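Local coordinates for prolyl-tRNA synthetase (Naegleria fowleri, PDB 6UYH), which probably charges tRNA(Pro) with proline at the expense of ATP, as class II prolyl-tRNA synthetases do, and here holds halofuginone and the ATP analogue AMPPNP, at residues G70-F76 with K141-T146; L138-L142 with H171-K175; V184-L188 with Y219-V223. One frame throughout, in Å; residues are numbered along the deposited sequence.

How the contacts relate
All three contacts belong to the class II catalytic core. Contacts 1 and 2 share K141 and L142 and lie on the two edges of strand 140-149: 70-76 pairs with it in parallel at the dimer interface, 171-175 antiparallel, leading into the halofuginone pocket. Both therefore rest on backbone hydrogen bonds, but contact 1 is largely buried and adds side-chain amides, whereas contact 2 runs from buried H171 to exposed P139 and K175. Contact 3 is different in kind: helix 177-198, which follows strand 164-174 in the chain, lies against strand 219-227, and carbon-rich side chains do the work in a buried place, its centre about 16 Å from that of contact 2.

Contact 1 (G70-F76 with K141-T146); sequences GVQNVMF and KLNQWT
The amide oxygen OE1 of Q144 takes the backbone N-H of F76 at 2.8 Å, almost straight and in its own carbonyl plane. CG of Q144 sits between its backbone N and carbonyl carbon (chi1 51°), and the chain is extended beyond it, which brings the amide to a backbone group beyond the paired residues. NE2 is held by E169, fixing the amide's rotation. The amides of N143 and N73 lie side by side: ND2 of N143 points at OD1 of N73 (3.0 Å), arriving well above that carbonyl's plane, with the amides turned 46° apart. Q168 takes the other end of N143, and E56 of the second subunit that of N73, so asparagine serves both places with a donor and an acceptor. The backbones pair in parallel beside these amides: Q72 N to K141 O, N143 N to Q72 O (2.9 Å), and V74 N to N143 O. A water bridges V74 O and W145 N, just beyond the last direct bond of the pairing. Round these bonds, V71 CG1 meets N143 CB at 3.6 Å, V74 CG1 meets L142 CD2, and M75, bent at chi2 and chi3, lays SD on T146 CG2 at 3.5 Å. G70, with positive phi, ends helix 49-67 in a Schellman motif; this long helix leading into an interface strand is consistent with class II motif 1. It covers V71 and N143, helix 121-131 covers F76, and strand 164-174 pairs along the other edge of 141-146.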
ATOM      1  N   GLY A  70      16.057  -9.929  -5.357  1.00 23.80           N
ATOM      2  CA  GLY A  70      16.512  -8.666  -5.883  1.00 26.28           C
ATOM      3  C   GLY A  70      15.425  -7.812  -6.487  1.00 25.42           C
ATOM      4  O   GLY A  70      15.735  -6.845  -7.191  1.00 24.23           O
ATOM      5  N   VAL A  71      14.164  -8.130  -6.244  1.00 17.75           N
ATOM      6  CA  VAL A  71      13.079  -7.313  -6.769  1.00 14.97           C
ATOM      7  C   VAL A  71      12.915  -6.097  -5.868  1.00 21.25           C
ATOM      8  O   VAL A  71      13.040  -6.201  -4.641  1.00 20.86           O
ATOM      9  CB  VAL A  71      11.772  -8.122  -6.845  1.00 17.32           C
ATOM     10  CG1 VAL A  71      10.650  -7.267  -7.459  1.00 16.80           C
ATOM     11  CG2 VAL A  71      11.970  -9.412  -7.658  1.00 18.63           C
ATOM     12  N   GLN A  72      12.631  -4.940  -6.464  1.00 17.96           N
ATOM     13  CA  GLN A  72      12.450  -3.697  -5.713  1.00 17.16           C
ATOM     14  C   GLN A  72      11.064  -3.114  -5.936  1.00 20.14           C
ATOM     15  O   GLN A  72      10.544  -3.137  -7.058  1.00 20.03           O
ATOM     16  CB  GLN A  72      13.488  -2.648  -6.113  1.00 21.12           C
ATOM     17  CG  GLN A  72      14.919  -3.117  -6.062  1.00 21.99           C
ATOM     18  CD  GLN A  72      15.859  -2.004  -6.489  1.00 34.69           C
ATOM     19  OE1 GLN A  72      16.397  -1.292  -5.655  1.00 38.97           O
ATOM     20  NE2 GLN A  72      16.034  -1.837  -7.798  1.00 39.27           N
ATOM     21  N   ASN A  73      10.479  -2.537  -4.877  1.00 15.63           N
ATOM     22  CA  ASN A  73       9.147  -1.949  -5.003  1.00 14.92           C
ATOM     23  C   ASN A  73       9.226  -0.530  -5.554  1.00 14.39           C
ATOM     24  O   ASN A  73      10.149   0.231  -5.237  1.00 14.99           O
ATOM     25  CB  ASN A  73       8.418  -1.921  -3.656  1.00 16.24           C
ATOM     26  CG  ASN A  73       7.981  -3.298  -3.207  1.00 21.26           C
ATOM     27  OD1 ASN A  73       8.028  -4.259  -3.983  1.00 17.68           O
ATOM     28  ND2 ASN A  73       7.534  -3.399  -1.955  1.00 21.93           N
ATOM     29  N   VAL A  74       8.238  -0.179  -6.373  1.00 16.68           N
ATOM     30  CA  VAL A  74       8.122   1.131  -7.007  1.00 17.62           C
ATOM     31  C   VAL A  74       6.668   1.586  -6.916  1.00 17.06           C
ATOM     32  O   VAL A  74       5.809   0.877  -6.390  1.00 16.47           O
ATOM     33  CB  VAL A  74       8.564   1.099  -8.484  1.00 14.40           C
ATOM     34  CG1 VAL A  74      10.039   0.745  -8.588  1.00 20.39           C
ATOM     35  CG2 VAL A  74       7.707   0.094  -9.270  1.00 17.75           C
ATOM     36  N   MET A  75       6.380   2.770  -7.471  1.00 17.60           N
ATOM     37  CA  MET A  75       4.986   3.145  -7.706  1.00 14.62           C
ATOM     38  C   MET A  75       4.899   3.973  -8.983  1.00 14.64           C
ATOM     39  O   MET A  75       5.386   5.109  -9.026  1.00 16.78           O
ATOM     40  CB  MET A  75       4.389   3.921  -6.535  1.00 14.11           C
ATOM     41  CG  MET A  75       2.877   4.155  -6.712  1.00 15.24           C
ATOM     42  SD  MET A  75       1.948   2.605  -6.879  1.00 21.39           S
ATOM     43  CE  MET A  75       2.458   1.744  -5.398  1.00 17.80           C
ATOM     44  N   PHE A  76       4.251   3.418  -9.992  1.00 16.65           N
ATOM     45  CA  PHE A  76       3.940   4.114 -11.233  1.00 14.78           C
ATOM     46  C   PHE A  76       2.528   4.674 -11.167  1.00 17.15           C
ATOM     47  O   PHE A  76       1.741   4.302 -10.289  1.00 16.73           O
ATOM     48  CB  PHE A  76       4.074   3.159 -12.416  1.00 14.46           C
ATOM     49  CG  PHE A  76       5.484   2.966 -12.915  1.00 17.25           C
ATOM     50  CD1 PHE A  76       6.373   2.152 -12.234  1.00 18.87           C
ATOM     51  CD2 PHE A  76       5.895   3.558 -14.102  1.00 16.56           C
ATOM     52  CE1 PHE A  76       7.673   1.945 -12.720  1.00 16.28           C
ATOM     53  CE2 PHE A  76       7.178   3.357 -14.598  1.00 15.02           C
ATOM     54  CZ  PHE A  76       8.069   2.550 -13.905  1.00 20.13           C
ATOM     55  N   LYS A 141      14.223  -5.656 -12.073  1.00 21.98           N
ATOM     56  CA  LYS A 141      13.122  -6.409 -11.478  1.00 19.07           C
ATOM     57  C   LYS A 141      12.369  -5.487 -10.531  1.00 20.51           C
ATOM     58  O   LYS A 141      12.875  -5.165  -9.456  1.00 19.77           O
ATOM     59  CB  LYS A 141      13.647  -7.645 -10.745  1.00 24.22           C
ATOM     60  CG  LYS A 141      14.591  -8.469 -11.633  1.00 24.91           C
ATOM     61  CD  LYS A 141      14.673  -9.919 -11.242  1.00 38.23           C
ATOM     62  CE  LYS A 141      15.703 -10.138 -10.184  1.00 36.88           C
ATOM     63  NZ  LYS A 141      16.076 -11.581 -10.099  1.00 33.41           N
ATOM     64  N   LEU A 142      11.175  -5.065 -10.928  1.00 18.79           N
ATOM     65  CA  LEU A 142      10.390  -4.115 -10.151  1.00 17.51           C
ATOM     66  C   LEU A 142       9.021  -4.703  -9.839  1.00 18.92           C
ATOM     67  O   LEU A 142       8.496  -5.531 -10.585  1.00 20.87           O
ATOM     68  CB  LEU A 142      10.231  -2.799 -10.908  1.00 19.48           C
ATOM     69  CG  LEU A 142      11.539  -2.119 -11.346  1.00 19.22           C
ATOM     70  CD1 LEU A 142      11.247  -0.832 -12.121  1.00 19.21           C
ATOM     71  CD2 LEU A 142      12.472  -1.837 -10.153  1.00 19.67           C
ATOM     72  N   ASN A 143       8.439  -4.249  -8.733  1.00 17.21           N
ATOM     73  CA  ASN A 143       7.148  -4.728  -8.269  1.00 17.34           C
ATOM     74  C   ASN A 143       6.367  -3.539  -7.731  1.00 16.82           C
ATOM     75  O   ASN A 143       6.958  -2.583  -7.223  1.00 16.36           O
ATOM     76  CB  ASN A 143       7.327  -5.800  -7.176  1.00 15.62           C
ATOM     77  CG  ASN A 143       6.025  -6.220  -6.552  1.00 16.15           C
ATOM     78  OD1 ASN A 143       5.239  -6.940  -7.173  1.00 19.25           O
ATOM     79  ND2 ASN A 143       5.778  -5.776  -5.313  1.00 14.69           N
ATOM     80  N   GLN A 144       5.044  -3.581  -7.855  1.00 15.42           N
ATOM     81  CA  GLN A 144       4.255  -2.569  -7.157  1.00 17.98           C
ATOM     82  C   GLN A 144       2.956  -3.168  -6.635  1.00 16.68           C
ATOM     83  O   GLN A 144       2.356  -4.035  -7.272  1.00 17.72           O
ATOM     84  CB  GLN A 144       3.971  -1.338  -8.040  1.00 19.18           C
ATOM     85  CG  GLN A 144       3.390  -1.627  -9.409  1.00 18.62           C
ATOM     86  CD  GLN A 144       3.132  -0.348 -10.196  1.00 19.17           C
ATOM     87  OE1 GLN A 144       3.786   0.667  -9.968  1.00 19.54           O
ATOM     88  NE2 GLN A 144       2.177  -0.396 -11.128  1.00 18.57           N
ATOM     89  N   TRP A 145       2.556  -2.705  -5.444  1.00 16.13           N
ATOM     90  CA  TRP A 145       1.286  -3.042  -4.810  1.00 15.48           C
ATOM     91  C   TRP A 145       0.320  -1.897  -5.096  1.00 18.55           C
ATOM     92  O   TRP A 145       0.519  -0.782  -4.599  1.00 20.60           O
ATOM     93  CB  TRP A 145       1.473  -3.228  -3.300  1.00 15.10           C
ATOM     94  CG  TRP A 145       2.400  -4.337  -2.951  1.00 17.62           C
ATOM     95  CD1 TRP A 145       3.748  -4.254  -2.734  1.00 20.04           C
ATOM     96  CD2 TRP A 145       2.045  -5.705  -2.760  1.00 13.88           C
ATOM     97  NE1 TRP A 145       4.254  -5.494  -2.429  1.00 17.72           N
ATOM     98  CE2 TRP A 145       3.231  -6.407  -2.454  1.00 16.96           C
ATOM     99  CE3 TRP A 145       0.841  -6.414  -2.846  1.00 16.26           C
ATOM    100  CZ2 TRP A 145       3.248  -7.780  -2.217  1.00 18.63           C
ATOM    101  CZ3 TRP A 145       0.853  -7.765  -2.607  1.00 17.26           C
ATOM    102  CH2 TRP A 145       2.052  -8.443  -2.301  1.00 17.69           C
ATOM    103  N   THR A 146      -0.708  -2.154  -5.911  1.00 20.14           N
ATOM    104  CA  THR A 146      -1.538  -1.082  -6.449  1.00 25.33           C
ATOM    105  C   THR A 146      -2.990  -1.522  -6.543  1.00 20.30           C
ATOM    106  O   THR A 146      -3.317  -2.717  -6.473  1.00 20.24           O
ATOM    107  CB  THR A 146      -1.102  -0.641  -7.865  1.00 25.31           C
ATOM    108  OG1 THR A 146      -1.416  -1.682  -8.798  1.00 30.97           O
ATOM    109  CG2 THR A 146       0.370  -0.376  -7.955  1.00 21.88           C
TER
HETATM  110  O   HOH W   1      16.166  -4.365 -10.173  1.00 28.14           O
HETATM  111  O   HOH W   2       4.718  -0.875  -4.380  1.00 18.00           O

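Contact 2 (L138-L142 with H171-K175); sequences LPLKL and HSAFK
L140 and A173 face each other as an antiparallel hydrogen-bonded pair, A173 N giving to L140 O at 2.8 Å and L140 N to A173 O at 3.0 Å. L142 and H171 form the next such pair, joined by H171 N to L142 O (2.9 Å) and a longer bond from L142 N. Between them K141 and S172 are a non-hydrogen-bonded pair, and here the CA atoms are nearest, 4.2 Å apart. The small serine suits this position: its OG lies against K141 CB at 3.5 Å while bonded to E183. Farther along the lysine, CD reaches F174 CZ at 4.0 Å, and the bend at chi3 (-86°) then turns the amine to L69 O. Toward L138 the pairing gives way to looser apolar contacts near solvent. After a cis peptide bond, P139 rests CB on F174 CD1 at 3.7 Å, and L138 spreads its two methyls, CD2 to A173 CB (3.9 Å) and CD1 to the exposed K175. A173, with just a methyl, lets the leucine lie close to the strand. At the buried end, the H171 ring touches halofuginone, with ND1 bonded to Y125 and NE2 to E169. Both ring nitrogens being engaged, Y125 and E169 probably fix the turn of the ring; the paired backbones thus probably help to hold H171 where it meets the inhibitor.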
ATOM      1  N   LEU A 138      20.945  -4.959 -16.386  1.00 31.85           N
ATOM      2  CA  LEU A 138      20.083  -6.117 -16.265  1.00 29.54           C
ATOM      3  C   LEU A 138      20.652  -7.096 -15.244  1.00 32.94           C
ATOM      4  O   LEU A 138      21.870  -7.207 -15.103  1.00 39.79           O
ATOM      5  CB  LEU A 138      19.928  -6.817 -17.621  1.00 32.96           C
ATOM      6  CG  LEU A 138      19.258  -5.958 -18.690  1.00 32.44           C
ATOM      7  CD1 LEU A 138      19.400  -6.611 -20.053  1.00 35.27           C
ATOM      8  CD2 LEU A 138      17.792  -5.729 -18.353  1.00 26.23           C
ATOM      9  N   PRO A 139      19.795  -7.827 -14.520  1.00 28.88           N
ATOM     10  CA  PRO A 139      18.336  -7.761 -14.640  1.00 27.55           C
ATOM     11  C   PRO A 139      17.737  -6.552 -13.947  1.00 28.32           C
ATOM     12  O   PRO A 139      18.335  -6.023 -13.001  1.00 27.77           O
ATOM     13  CB  PRO A 139      17.873  -9.058 -13.972  1.00 29.74           C
ATOM     14  CG  PRO A 139      18.950  -9.363 -12.977  1.00 33.57           C
ATOM     15  CD  PRO A 139      20.231  -8.897 -13.603  1.00 32.49           C
ATOM     16  N   LEU A 140      16.602  -6.093 -14.468  1.00 23.22           N
ATOM     17  CA  LEU A 140      15.782  -5.064 -13.839  1.00 21.61           C
ATOM     18  C   LEU A 140      14.503  -5.737 -13.372  1.00 22.70           C
ATOM     19  O   LEU A 140      13.778  -6.318 -14.182  1.00 24.00           O
ATOM     20  CB  LEU A 140      15.460  -3.926 -14.811  1.00 27.93           C
ATOM     21  CG  LEU A 140      14.471  -2.862 -14.308  1.00 31.72           C
ATOM     22  CD1 LEU A 140      15.017  -2.143 -13.080  1.00 29.86           C
ATOM     23  CD2 LEU A 140      14.123  -1.859 -15.408  1.00 29.78           C
ATOM     24  N   LYS A 141      14.223  -5.656 -12.073  1.00 21.98           N
ATOM     25  CA  LYS A 141      13.122  -6.409 -11.478  1.00 19.07           C
ATOM     26  C   LYS A 141      12.369  -5.487 -10.531  1.00 20.51           C
ATOM     27  O   LYS A 141      12.875  -5.165  -9.456  1.00 19.77           O
ATOM     28  CB  LYS A 141      13.647  -7.645 -10.745  1.00 24.22           C
ATOM     29  CG  LYS A 141      14.591  -8.469 -11.633  1.00 24.91           C
ATOM     30  CD  LYS A 141      14.673  -9.919 -11.242  1.00 38.23           C
ATOM     31  CE  LYS A 141      15.703 -10.138 -10.184  1.00 36.88           C
ATOM     32  NZ  LYS A 141      16.076 -11.581 -10.099  1.00 33.41           N
ATOM     33  N   LEU A 142      11.175  -5.065 -10.928  1.00 18.79           N
ATOM     34  CA  LEU A 142      10.390  -4.115 -10.151  1.00 17.51           C
ATOM     35  C   LEU A 142       9.021  -4.703  -9.839  1.00 18.92           C
ATOM     36  O   LEU A 142       8.496  -5.531 -10.585  1.00 20.87           O
ATOM     37  CB  LEU A 142      10.231  -2.799 -10.908  1.00 19.48           C
ATOM     38  CG  LEU A 142      11.539  -2.119 -11.346  1.00 19.22           C
ATOM     39  CD1 LEU A 142      11.247  -0.832 -12.121  1.00 19.21           C
ATOM     40  CD2 LEU A 142      12.472  -1.837 -10.153  1.00 19.67           C
ATOM     41  N   HIS A 171       7.342  -6.922 -12.860  1.00 17.97           N
ATOM     42  CA  HIS A 171       7.769  -6.776 -14.251  1.00 19.07           C
ATOM     43  C   HIS A 171       9.287  -6.850 -14.256  1.00 20.58           C
ATOM     44  O   HIS A 171       9.951  -5.972 -13.692  1.00 19.63           O
ATOM     45  CB  HIS A 171       7.287  -5.443 -14.831  1.00 18.40           C
ATOM     46  CG  HIS A 171       5.798  -5.302 -14.869  1.00 20.89           C
ATOM     47  ND1 HIS A 171       5.061  -5.530 -16.012  1.00 19.68           N
ATOM     48  CD2 HIS A 171       4.904  -4.965 -13.906  1.00 19.89           C
ATOM     49  CE1 HIS A 171       3.780  -5.345 -15.753  1.00 23.12           C
ATOM     50  NE2 HIS A 171       3.656  -4.999 -14.484  1.00 18.90           N
ATOM     51  N   SER A 172       9.846  -7.883 -14.884  1.00 19.14           N
ATOM     52  CA  SER A 172      11.286  -8.077 -14.892  1.00 20.87           C
ATOM     53  C   SER A 172      11.816  -8.132 -16.319  1.00 22.97           C
ATOM     54  O   SER A 172      11.118  -8.560 -17.240  1.00 21.42           O
ATOM     55  CB  SER A 172      11.665  -9.359 -14.156  1.00 26.15           C
ATOM     56  OG  SER A 172      11.323  -9.253 -12.789  1.00 27.95           O
ATOM     57  N   ALA A 173      13.065  -7.703 -16.481  1.00 21.14           N
ATOM     58  CA  ALA A 173      13.777  -7.736 -17.755  1.00 24.33           C
ATOM     59  C   ALA A 173      15.132  -8.400 -17.556  1.00 27.78           C
ATOM     60  O   ALA A 173      15.806  -8.148 -16.554  1.00 26.56           O
ATOM     61  CB  ALA A 173      13.968  -6.315 -18.315  1.00 23.40           C
ATOM     62  N   PHE A 174      15.543  -9.213 -18.533  1.00 25.00           N
ATOM     63  CA  PHE A 174      16.749 -10.030 -18.444  1.00 26.72           C
ATOM     64  C   PHE A 174      17.515  -9.978 -19.755  1.00 28.71           C
ATOM     65  O   PHE A 174      16.957  -9.691 -20.817  1.00 30.57           O
ATOM     66  CB  PHE A 174      16.429 -11.499 -18.140  1.00 25.70           C
ATOM     67  CG  PHE A 174      15.652 -11.697 -16.871  1.00 24.19           C
ATOM     68  CD1 PHE A 174      16.307 -11.966 -15.676  1.00 30.80           C
ATOM     69  CD2 PHE A 174      14.275 -11.628 -16.876  1.00 25.20           C
ATOM     70  CE1 PHE A 174      15.592 -12.165 -14.504  1.00 25.69           C
ATOM     71  CE2 PHE A 174      13.548 -11.814 -15.708  1.00 23.43           C
ATOM     72  CZ  PHE A 174      14.212 -12.086 -14.521  1.00 26.59           C
ATOM     73  N   LYS A 175      18.803 -10.304 -19.674  1.00 31.43           N
ATOM     74  CA  LYS A 175      19.611 -10.387 -20.883  1.00 35.70           C
ATOM     75  C   LYS A 175      19.405 -11.692 -21.643  1.00 37.40           C
ATOM     76  O   LYS A 175      19.714 -11.745 -22.835  1.00 38.42           O
ATOM     77  CB  LYS A 175      21.095 -10.214 -20.542  1.00 36.06           C
ATOM     78  CG  LYS A 175      21.704 -11.374 -19.771  1.00 47.81           C
ATOM     79  CD  LYS A 175      23.178 -11.116 -19.465  1.00 54.57           C
ATOM     80  CE  LYS A 175      23.789 -12.256 -18.663  1.00 59.87           C
ATOM     81  NZ  LYS A 175      25.164 -11.932 -18.188  1.00 68.67           N
TER

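Contact 3 (V184-L188 with Y219-V223); sequences VFTIL and YTTTV
L188 reaches T221 with both methyls; CD1 lies 3.5 Å from T221 OG1 and also meets V223 CG1 at 3.8 Å. With CG anti to its backbone N (chi1 -169°), the leucine extends from the helix toward the strand, and the L188 and V223 side chains run past each other antiparallel. One turn earlier V184 puts CG1 against T221 OG1 (3.7 Å) and Y219 CE2 (3.9 Å). Threonine fits between these residues because its methyl CG2 packs on F185 CE1 at 3.9 Å while its buried hydroxyl is satisfied by S239 O. V184 CG1 also lies over one face of the F185 ring, offset toward its rim, and F185 CE2 comes 3.6 Å from Y219 OH. That hydroxyl bonds D181, so tyrosine supplies both an apolar ring and a polar end. In the next shell, V184 O receives S239 OG, tying the helix to strand 232-243. This helix packed on antiparallel strands is part of the class II catalytic core; the T222 side chain lies about 6 Å from bound AMPPNP. The segments run nearly parallel, 16° apart. Strands 204-207 and 232-243 flank strand 219-227, and helix 177-198 packs along one side of this group.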
ATOM      1  N   VAL A 184      10.122 -17.073 -14.004  1.00 24.53           N
ATOM      2  CA  VAL A 184       8.703 -17.415 -14.151  1.00 21.89           C
ATOM      3  C   VAL A 184       8.303 -18.488 -13.142  1.00 19.61           C
ATOM      4  O   VAL A 184       7.295 -18.362 -12.430  1.00 21.93           O
ATOM      5  CB  VAL A 184       8.401 -17.879 -15.589  1.00 24.96           C
ATOM      6  CG1 VAL A 184       6.963 -18.462 -15.654  1.00 22.79           C
ATOM      7  CG2 VAL A 184       8.564 -16.735 -16.573  1.00 28.71           C
ATOM      8  N   PHE A 185       9.100 -19.552 -13.056  1.00 21.61           N
ATOM      9  CA  PHE A 185       8.711 -20.686 -12.223  1.00 22.05           C
ATOM     10  C   PHE A 185       9.056 -20.456 -10.760  1.00 24.42           C
ATOM     11  O   PHE A 185       8.393 -21.011  -9.875  1.00 26.58           O
ATOM     12  CB  PHE A 185       9.338 -21.968 -12.789  1.00 24.37           C
ATOM     13  CG  PHE A 185       8.761 -22.345 -14.124  1.00 25.69           C
ATOM     14  CD1 PHE A 185       7.581 -23.079 -14.200  1.00 25.05           C
ATOM     15  CD2 PHE A 185       9.353 -21.904 -15.300  1.00 28.67           C
ATOM     16  CE1 PHE A 185       7.021 -23.403 -15.425  1.00 25.00           C
ATOM     17  CE2 PHE A 185       8.802 -22.225 -16.532  1.00 27.34           C
ATOM     18  CZ  PHE A 185       7.633 -22.976 -16.595  1.00 31.14           C
ATOM     19  N   THR A 186      10.067 -19.625 -10.494  1.00 22.36           N
ATOM     20  CA  THR A 186      10.342 -19.168  -9.133  1.00 22.57           C
ATOM     21  C   THR A 186       9.168 -18.369  -8.567  1.00 22.95           C
ATOM     22  O   THR A 186       8.742 -18.590  -7.422  1.00 21.27           O
ATOM     23  CB  THR A 186      11.625 -18.331  -9.130  1.00 26.70           C
ATOM     24  OG1 THR A 186      12.736 -19.161  -9.497  1.00 26.70           O
ATOM     25  CG2 THR A 186      11.871 -17.711  -7.751  1.00 28.21           C
ATOM     26  N   ILE A 187       8.624 -17.433  -9.354  1.00 20.36           N
ATOM     27  CA  ILE A 187       7.470 -16.664  -8.885  1.00 18.42           C
ATOM     28  C   ILE A 187       6.253 -17.569  -8.758  1.00 18.62           C
ATOM     29  O   ILE A 187       5.468 -17.446  -7.810  1.00 19.51           O
ATOM     30  CB  ILE A 187       7.188 -15.465  -9.819  1.00 17.81           C
ATOM     31  CG1 ILE A 187       8.369 -14.473  -9.806  1.00 18.28           C
ATOM     32  CG2 ILE A 187       5.894 -14.736  -9.404  1.00 15.52           C
ATOM     33  CD1 ILE A 187       8.606 -13.799  -8.458  1.00 22.36           C
ATOM     34  N   LEU A 188       6.080 -18.499  -9.704  1.00 17.87           N
ATOM     35  CA  LEU A 188       4.953 -19.429  -9.628  1.00 20.08           C
ATOM     36  C   LEU A 188       5.003 -20.253  -8.343  1.00 20.64           C
ATOM     37  O   LEU A 188       3.967 -20.503  -7.711  1.00 20.13           O
ATOM     38  CB  LEU A 188       4.943 -20.352 -10.852  1.00 18.34           C
ATOM     39  CG  LEU A 188       3.652 -21.175 -11.003  1.00 21.29           C
ATOM     40  CD1 LEU A 188       2.488 -20.283 -11.396  1.00 21.58           C
ATOM     41  CD2 LEU A 188       3.843 -22.311 -12.000  1.00 22.29           C
ATOM     42  N   TYR A 219       4.455 -17.651 -23.178  1.00 28.22           N
ATOM     43  CA  TYR A 219       3.691 -18.667 -22.471  1.00 28.09           C
ATOM     44  C   TYR A 219       3.282 -18.126 -21.110  1.00 29.07           C
ATOM     45  O   TYR A 219       3.945 -17.246 -20.551  1.00 25.47           O
ATOM     46  CB  TYR A 219       4.473 -19.976 -22.316  1.00 24.23           C
ATOM     47  CG  TYR A 219       5.723 -19.900 -21.461  1.00 25.69           C
ATOM     48  CD1 TYR A 219       6.981 -19.755 -22.045  1.00 29.31           C
ATOM     49  CD2 TYR A 219       5.652 -20.012 -20.079  1.00 26.91           C
ATOM     50  CE1 TYR A 219       8.131 -19.703 -21.273  1.00 27.69           C
ATOM     51  CE2 TYR A 219       6.795 -19.945 -19.295  1.00 26.22           C
ATOM     52  CZ  TYR A 219       8.025 -19.796 -19.898  1.00 28.75           C
ATOM     53  OH  TYR A 219       9.156 -19.745 -19.124  1.00 29.89           O
ATOM     54  N   THR A 220       2.178 -18.664 -20.585  1.00 20.66           N
ATOM     55  CA  THR A 220       1.579 -18.218 -19.334  1.00 21.59           C
ATOM     56  C   THR A 220       1.470 -19.399 -18.383  1.00 24.08           C
ATOM     57  O   THR A 220       0.967 -20.463 -18.770  1.00 23.65           O
ATOM     58  CB  THR A 220       0.189 -17.618 -19.583  1.00 21.04           C
ATOM     59  OG1 THR A 220       0.313 -16.424 -20.364  1.00 27.08           O
ATOM     60  CG2 THR A 220      -0.506 -17.284 -18.272  1.00 21.36           C
ATOM     61  N   THR A 221       1.936 -19.217 -17.148  1.00 19.51           N
ATOM     62  CA  THR A 221       1.752 -20.227 -16.117  1.00 22.25           C
ATOM     63  C   THR A 221       0.743 -19.715 -15.097  1.00 21.68           C
ATOM     64  O   THR A 221       0.541 -18.506 -14.951  1.00 21.18           O
ATOM     65  CB  THR A 221       3.078 -20.605 -15.416  1.00 19.13           C
ATOM     66  OG1 THR A 221       3.581 -19.489 -14.659  1.00 21.24           O
ATOM     67  CG2 THR A 221       4.126 -21.051 -16.449  1.00 22.79           C
ATOM     68  N   THR A 222       0.082 -20.652 -14.413  1.00 20.36           N
ATOM     69  CA  THR A 222      -0.980 -20.315 -13.474  1.00 22.23           C
ATOM     70  C   THR A 222      -0.921 -21.265 -12.287  1.00 17.92           C
ATOM     71  O   THR A 222      -0.404 -22.376 -12.398  1.00 20.52           O
ATOM     72  CB  THR A 222      -2.365 -20.400 -14.168  1.00 20.23           C
ATOM     73  OG1 THR A 222      -3.408 -20.119 -13.232  1.00 26.60           O
ATOM     74  CG2 THR A 222      -2.595 -21.787 -14.764  1.00 20.07           C
ATOM     75  N   VAL A 223      -1.431 -20.815 -11.140  1.00 18.91           N
ATOM     76  CA  VAL A 223      -1.805 -21.718 -10.052  1.00 19.76           C
ATOM     77  C   VAL A 223      -3.327 -21.798 -10.037  1.00 20.02           C
ATOM     78  O   VAL A 223      -4.013 -20.785  -9.846  1.00 22.89           O
ATOM     79  CB  VAL A 223      -1.245 -21.275  -8.689  1.00 18.17           C
ATOM     80  CG1 VAL A 223       0.247 -21.613  -8.604  1.00 18.11           C
ATOM     81  CG2 VAL A 223      -1.458 -19.768  -8.447  1.00 20.59           C
TER